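PDB 3OTN: SusD superfamily protein from Parabacteroides distasonis, which probably binds nutrients such as carbohydrates at the outer membrane, as in SusD itself. Local coordinates for residues Trp425-Asp436 against Phe445-Tyr456. Residues are numbered along the deposited sequence; the frame is centred on the assembly and turned at random.
With ACT (acetate ion), chain I.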
loop_
_atom_site.group_PDB
_atom_site.type_symbol
_atom_site.label_atom_id
_atom_site.label_comp_id
_atom_site.label_asym_id
_atom_site.label_seq_id
_atom_site.Cartn_x
_atom_site.Cartn_y
_atom_site.Cartn_z
ATOM N N TRP A 425 6.408 -3.260 4.549
ATOM C CA TRP A 425 7.010 -2.344 5.534
ATOM C C TRP A 425 6.046 -2.187 6.736
ATOM O O TRP A 425 6.452 -2.327 7.882
ATOM C CB TRP A 425 7.361 -0.988 4.934
ATOM C CG TRP A 425 8.036 -0.071 5.925
ATOM C CD1 TRP A 425 7.544 1.088 6.401
ATOM C CD2 TRP A 425 9.271 -0.294 6.608
ATOM N NE1 TRP A 425 8.404 1.638 7.306
ATOM C CE2 TRP A 425 9.480 0.814 7.454
ATOM C CE3 TRP A 425 10.218 -1.305 6.583
ATOM C CZ2 TRP A 425 10.599 0.927 8.269
ATOM C CZ3 TRP A 425 11.321 -1.206 7.387
ATOM C CH2 TRP A 425 11.508 -0.093 8.220
ATOM N N PHE A 426 4.779 -1.948 6.441
ATOM C CA PHE A 426 3.744 -1.866 7.488
ATOM C C PHE A 426 3.611 -3.174 8.315
ATOM O O PHE A 426 3.476 -3.112 9.539
ATOM C CB PHE A 426 2.388 -1.484 6.889
ATOM C CG PHE A 426 2.327 -0.066 6.325
ATOM C CD1 PHE A 426 2.977 0.991 6.942
ATOM C CD2 PHE A 426 1.607 0.183 5.168
ATOM C CE1 PHE A 426 2.893 2.291 6.422
ATOM C CE2 PHE A 426 1.510 1.454 4.642
ATOM C CZ PHE A 426 2.153 2.517 5.267
ATOM N N ASP A 427 3.691 -4.335 7.663
ATOM C CA ASP A 427 3.755 -5.621 8.417
ATOM C C ASP A 427 4.956 -5.679 9.405
ATOM O O ASP A 427 4.823 -6.067 10.574
ATOM C CB ASP A 427 3.880 -6.815 7.468
ATOM C CG ASP A 427 2.631 -7.104 6.692
ATOM O OD1 ASP A 427 1.557 -6.481 6.894
ATOM O OD2 ASP A 427 2.726 -8.029 5.850
HETATM N N MSE A 428 6.113 -5.269 8.925
HETATM C CA MSE A 428 7.314 -5.232 9.744
HETATM C C MSE A 428 7.142 -4.317 10.973
HETATM O O MSE A 428 7.572 -4.668 12.067
HETATM C CB MSE A 428 8.540 -4.826 8.910
HETATM C CG MSE A 428 8.942 -5.842 7.848
HETATM SE SE MSE A 428 10.379 -5.125 6.738
HETATM C CE MSE A 428 10.851 -6.672 5.633
ATOM N N LEU A 429 6.498 -3.171 10.796
ATOM C CA LEU A 429 6.304 -2.226 11.902
ATOM C C LEU A 429 5.308 -2.761 12.953
ATOM O O LEU A 429 5.537 -2.607 14.156
ATOM C CB LEU A 429 5.825 -0.874 11.370
ATOM C CG LEU A 429 6.816 -0.079 10.487
ATOM C CD1 LEU A 429 6.211 1.279 10.131
ATOM C CD2 LEU A 429 8.229 0.104 11.165
ATOM N N ARG A 430 4.219 -3.387 12.516
ATOM C CA ARG A 430 3.205 -3.857 13.460
ATOM C C ARG A 430 3.577 -5.154 14.178
ATOM O O ARG A 430 3.103 -5.373 15.291
ATOM C CB ARG A 430 1.795 -3.917 12.824
ATOM C CG ARG A 430 1.596 -4.982 11.815
ATOM C CD ARG A 430 0.195 -4.896 11.201
ATOM N NE ARG A 430 0.144 -5.811 10.079
ATOM C CZ ARG A 430 0.102 -7.142 10.197
ATOM N NH1 ARG A 430 0.032 -7.741 11.400
ATOM N NH2 ARG A 430 0.121 -7.881 9.109
ATOM N N THR A 431 4.444 -5.975 13.579
ATOM C CA THR A 431 4.940 -7.180 14.231
ATOM C C THR A 431 6.290 -6.935 14.924
ATOM O O THR A 431 6.649 -7.680 15.817
ATOM C CB THR A 431 5.118 -8.342 13.227
ATOM O OG1 THR A 431 6.101 -8.013 12.228
ATOM C CG2 THR A 431 3.815 -8.662 12.543
ATOM N N ARG A 432 7.032 -5.902 14.500
ATOM C CA ARG A 432 8.457 -5.686 14.871
ATOM C C ARG A 432 9.292 -6.950 14.620
ATOM O O ARG A 432 10.171 -7.291 15.405
ATOM C CB ARG A 432 8.615 -5.141 16.300
ATOM C CG ARG A 432 8.146 -3.680 16.353
ATOM C CD ARG A 432 8.367 -3.009 17.651
ATOM N NE ARG A 432 7.694 -1.705 17.652
ATOM C CZ ARG A 432 7.591 -0.927 18.726
ATOM N NH1 ARG A 432 8.120 -1.311 19.875
ATOM N NH2 ARG A 432 6.948 0.233 18.669
ATOM N N LYS A 433 8.988 -7.605 13.499
ATOM C CA LYS A 433 9.713 -8.773 13.018
ATOM C C LYS A 433 10.063 -8.568 11.552
ATOM O O LYS A 433 9.267 -8.038 10.783
ATOM C CB LYS A 433 8.891 -10.064 13.173
ATOM C CG LYS A 433 8.492 -10.416 14.609
ATOM C CD LYS A 433 9.590 -11.101 15.374
ATOM C CE LYS A 433 9.101 -11.530 16.758
ATOM N NZ LYS A 433 10.273 -12.035 17.508
ATOM N N ILE A 434 11.255 -9.013 11.170
ATOM C CA ILE A 434 11.719 -8.983 9.782
ATOM C C ILE A 434 12.082 -10.423 9.351
ATOM O O ILE A 434 12.857 -11.129 10.040
ATOM C CB ILE A 434 12.954 -8.093 9.672
ATOM C CG1 ILE A 434 12.529 -6.614 9.771
ATOM C CG2 ILE A 434 13.727 -8.353 8.374
ATOM C CD1 ILE A 434 13.721 -5.638 9.814
ATOM N N ARG A 435 11.527 -10.854 8.220
ATOM C CA ARG A 435 11.865 -12.163 7.688
ATOM C C ARG A 435 13.300 -12.144 7.125
ATOM O O ARG A 435 13.616 -11.355 6.251
ATOM C CB ARG A 435 10.885 -12.576 6.585
ATOM C CG ARG A 435 10.976 -14.039 6.229
ATOM C CD ARG A 435 10.095 -14.394 5.030
ATOM N NE ARG A 435 9.939 -15.836 4.940
ATOM C CZ ARG A 435 10.807 -16.675 4.385
ATOM N NH1 ARG A 435 11.950 -16.250 3.819
ATOM N NH2 ARG A 435 10.526 -17.967 4.390
ATOM N N ASP A 436 14.158 -13.014 7.641
ATOM C CA ASP A 436 15.515 -13.152 7.148
ATOM C C ASP A 436 15.531 -14.039 5.902
ATOM O O ASP A 436 15.009 -15.152 5.918
ATOM C CB ASP A 436 16.431 -13.770 8.217
ATOM C CG ASP A 436 17.871 -13.923 7.719
ATOM O OD1 ASP A 436 18.514 -12.900 7.431
ATOM O OD2 ASP A 436 18.331 -15.065 7.612
ATOM N N PHE A 445 12.986 -6.823 14.652
ATOM C CA PHE A 445 13.278 -5.625 13.876
ATOM C C PHE A 445 14.485 -4.916 14.483
ATOM O O PHE A 445 15.426 -4.617 13.759
ATOM C CB PHE A 445 12.043 -4.733 13.874
ATOM C CG PHE A 445 12.176 -3.449 13.078
ATOM C CD1 PHE A 445 12.922 -2.376 13.551
ATOM C CD2 PHE A 445 11.413 -3.262 11.932
ATOM C CE1 PHE A 445 12.975 -1.183 12.847
ATOM C CE2 PHE A 445 11.449 -2.080 11.246
ATOM C CZ PHE A 445 12.244 -1.030 11.705
ATOM N N ILE A 446 14.447 -4.662 15.798
ATOM C CA ILE A 446 15.516 -3.939 16.503
ATOM C C ILE A 446 16.678 -4.934 16.672
ATOM O O ILE A 446 16.553 -5.936 17.364
ATOM C CB ILE A 446 15.037 -3.382 17.873
ATOM C CG1 ILE A 446 13.966 -2.294 17.678
ATOM C CG2 ILE A 446 16.220 -2.772 18.691
ATOM C CD1 ILE A 446 13.221 -1.953 18.962
ATOM N N GLY A 447 17.786 -4.680 15.995
ATOM C CA GLY A 447 18.875 -5.647 15.870
ATOM C C GLY A 447 19.023 -6.281 14.494
ATOM O O GLY A 447 20.086 -6.843 14.209
ATOM N N TYR A 448 18.013 -6.201 13.612
ATOM C CA TYR A 448 18.174 -6.758 12.241
ATOM C C TYR A 448 19.373 -6.128 11.505
ATOM O O TYR A 448 19.513 -4.896 11.489
ATOM C CB TYR A 448 16.927 -6.540 11.396
ATOM C CG TYR A 448 17.039 -7.022 9.960
ATOM C CD1 TYR A 448 17.110 -8.385 9.662
ATOM C CD2 TYR A 448 17.033 -6.103 8.891
ATOM C CE1 TYR A 448 17.209 -8.837 8.337
ATOM C CE2 TYR A 448 17.123 -6.532 7.545
ATOM C CZ TYR A 448 17.208 -7.895 7.282
ATOM O OH TYR A 448 17.286 -8.302 5.975
ATOM N N LYS A 449 20.208 -6.979 10.905
ATOM C CA LYS A 449 21.364 -6.561 10.091
ATOM C C LYS A 449 21.034 -6.761 8.620
ATOM O O LYS A 449 20.617 -7.860 8.206
ATOM C CB LYS A 449 22.592 -7.370 10.429
ATOM C CG LYS A 449 23.893 -6.779 9.877
ATOM C CD LYS A 449 25.131 -7.442 10.513
ATOM C CE LYS A 449 25.252 -8.917 10.105
ATOM N NZ LYS A 449 26.523 -9.572 10.568
ATOM N N THR A 450 21.214 -5.714 7.817
ATOM C CA THR A 450 20.780 -5.775 6.421
ATOM C C THR A 450 21.869 -6.439 5.605
ATOM O O THR A 450 22.981 -6.656 6.108
ATOM C CB THR A 450 20.521 -4.390 5.814
ATOM O OG1 THR A 450 21.751 -3.659 5.778
ATOM C CG2 THR A 450 19.495 -3.630 6.616
ATOM N N ASN A 451 21.539 -6.727 4.337
ATOM C CA ASN A 451 22.519 -7.230 3.336
ATOM C C ASN A 451 23.796 -6.388 3.258
ATOM O O ASN A 451 24.859 -6.916 2.938
ATOM C CB ASN A 451 21.892 -7.299 1.924
ATOM C CG ASN A 451 20.742 -8.295 1.835
ATOM O OD1 ASN A 451 20.668 -9.201 2.639
ATOM N ND2 ASN A 451 19.843 -8.124 0.846
ATOM N N TRP A 452 23.687 -5.102 3.595
ATOM C CA TRP A 452 24.797 -4.134 3.475
ATOM C C TRP A 452 25.498 -3.775 4.818
ATOM O O TRP A 452 26.195 -2.759 4.904
ATOM C CB TRP A 452 24.259 -2.899 2.700
ATOM C CG TRP A 452 23.616 -3.370 1.392
ATOM C CD1 TRP A 452 24.268 -3.679 0.211
ATOM C CD2 TRP A 452 22.218 -3.694 1.169
ATOM N NE1 TRP A 452 23.361 -4.141 -0.726
ATOM C CE2 TRP A 452 22.104 -4.169 -0.167
ATOM C CE3 TRP A 452 21.058 -3.619 1.966
ATOM C CZ2 TRP A 452 20.864 -4.556 -0.731
ATOM C CZ3 TRP A 452 19.815 -4.012 1.402
ATOM C CH2 TRP A 452 19.742 -4.470 0.062
ATOM N N GLY A 453 25.323 -4.612 5.849
ATOM C CA GLY A 453 25.973 -4.412 7.168
ATOM C C GLY A 453 25.344 -3.444 8.183
ATOM O O GLY A 453 25.916 -3.210 9.261
ATOM N N LYS A 454 24.175 -2.886 7.883
ATOM C CA LYS A 454 23.558 -1.863 8.770
ATOM C C LYS A 454 22.601 -2.515 9.753
ATOM O O LYS A 454 21.906 -3.462 9.387
ATOM C CB LYS A 454 22.820 -0.807 7.933
ATOM C CG LYS A 454 23.705 -0.146 6.864
ATOM C CD LYS A 454 24.908 0.592 7.469
ATOM C CE LYS A 454 25.732 1.257 6.369
ATOM N NZ LYS A 454 27.126 1.566 6.812
ATOM N N VAL A 455 22.529 -1.979 10.973
ATOM C CA VAL A 455 21.706 -2.575 12.024
ATOM C C VAL A 455 20.542 -1.656 12.382
ATOM O O VAL A 455 20.742 -0.480 12.692
ATOM C CB VAL A 455 22.558 -2.933 13.286
ATOM C CG1 VAL A 455 21.660 -3.491 14.382
ATOM C CG2 VAL A 455 23.678 -3.956 12.924
ATOM N N TYR A 456 19.316 -2.180 12.319
ATOM C CA TYR A 456 18.121 -1.393 12.625
ATOM C C TYR A 456 18.010 -1.158 14.126
ATOM O O TYR A 456 18.334 -2.046 14.931
ATOM C CB TYR A 456 16.859 -2.072 12.088
ATOM C CG TYR A 456 16.670 -2.005 10.570
ATOM C CD1 TYR A 456 17.728 -1.710 9.704
ATOM C CD2 TYR A 456 15.443 -2.281 9.994
ATOM C CE1 TYR A 456 17.544 -1.675 8.326
ATOM C CE2 TYR A 456 15.251 -2.257 8.600
ATOM C CZ TYR A 456 16.309 -1.972 7.777
ATOM O OH TYR A 456 16.153 -1.962 6.423
HETATM C C ACT I . 13.939 -19.668 3.041
HETATM O O ACT I . 13.151 -18.735 2.747
HETATM O OXT ACT I . 15.140 -19.376 2.953
HETATM C CH3 ACT I . 13.528 -21.045 3.482
HETATM O O HOH W 1 12.039 -5.660 17.590
HETATM O O HOH W 2 17.442 -10.895 5.423
#
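A buried, largely apolar contact joins I434 and W425 to F445, Y448 and Y456 where a two-stranded antiparallel hairpin, 433-435 with 442-444, follows helix 424-431 in the RagB/SusD family region. R432 leaves the helix with positive phi, and its carbonyl O takes the N-H of F445 at 3.0 Å in a nearly straight bond (N-H...O 169°), although the donor stands above the carbonyl plane. This bond ties the helix end to the chain just beyond the second strand, where a type II turn, F445 to Y448, begins.

On the strand side, I434 carries the apolar contact. Its two branches share the Y448 ring: CG2, placed anti to the backbone N, sits over the centre of one face, 3.5 Å from the centroid, in a CH-pi contact, while CD1 lies 3.5 Å from Y448 CD2. The same CD1 also touches Y456 CD2 at 3.8 Å and F445 CD2 at 3.9 Å, so a single methyl bridges three aromatic side chains. Within 445-456, Y456 N donates to Y448 O, and CD2 of Y448 lies over the Y456 ring.

From the helix, CH2 of W425 meets CE2 of F445 at 3.6 Å, the two ring planes inclined at 52°. CG of F445 is anti to its backbone N (chi1 -179°), which directs the ring toward W425 and L429 on the helix; L429 CD2 touches the same CE2 atom and also lies over one face of the W425 indole, toward its rim. Beyond the segments, F463 meets W425, L461 touches F445, and Y456 OH is hydrogen-bonded to the backbone O of M51. At the polar margin, D436, whose OD2 is hydrogen-bonded to S439 OG, receives a water hydrogen bond on OD1 at 3.0 Å; that water lies in the plane of the Y448 ring, 2.7 Å from Y448 OH.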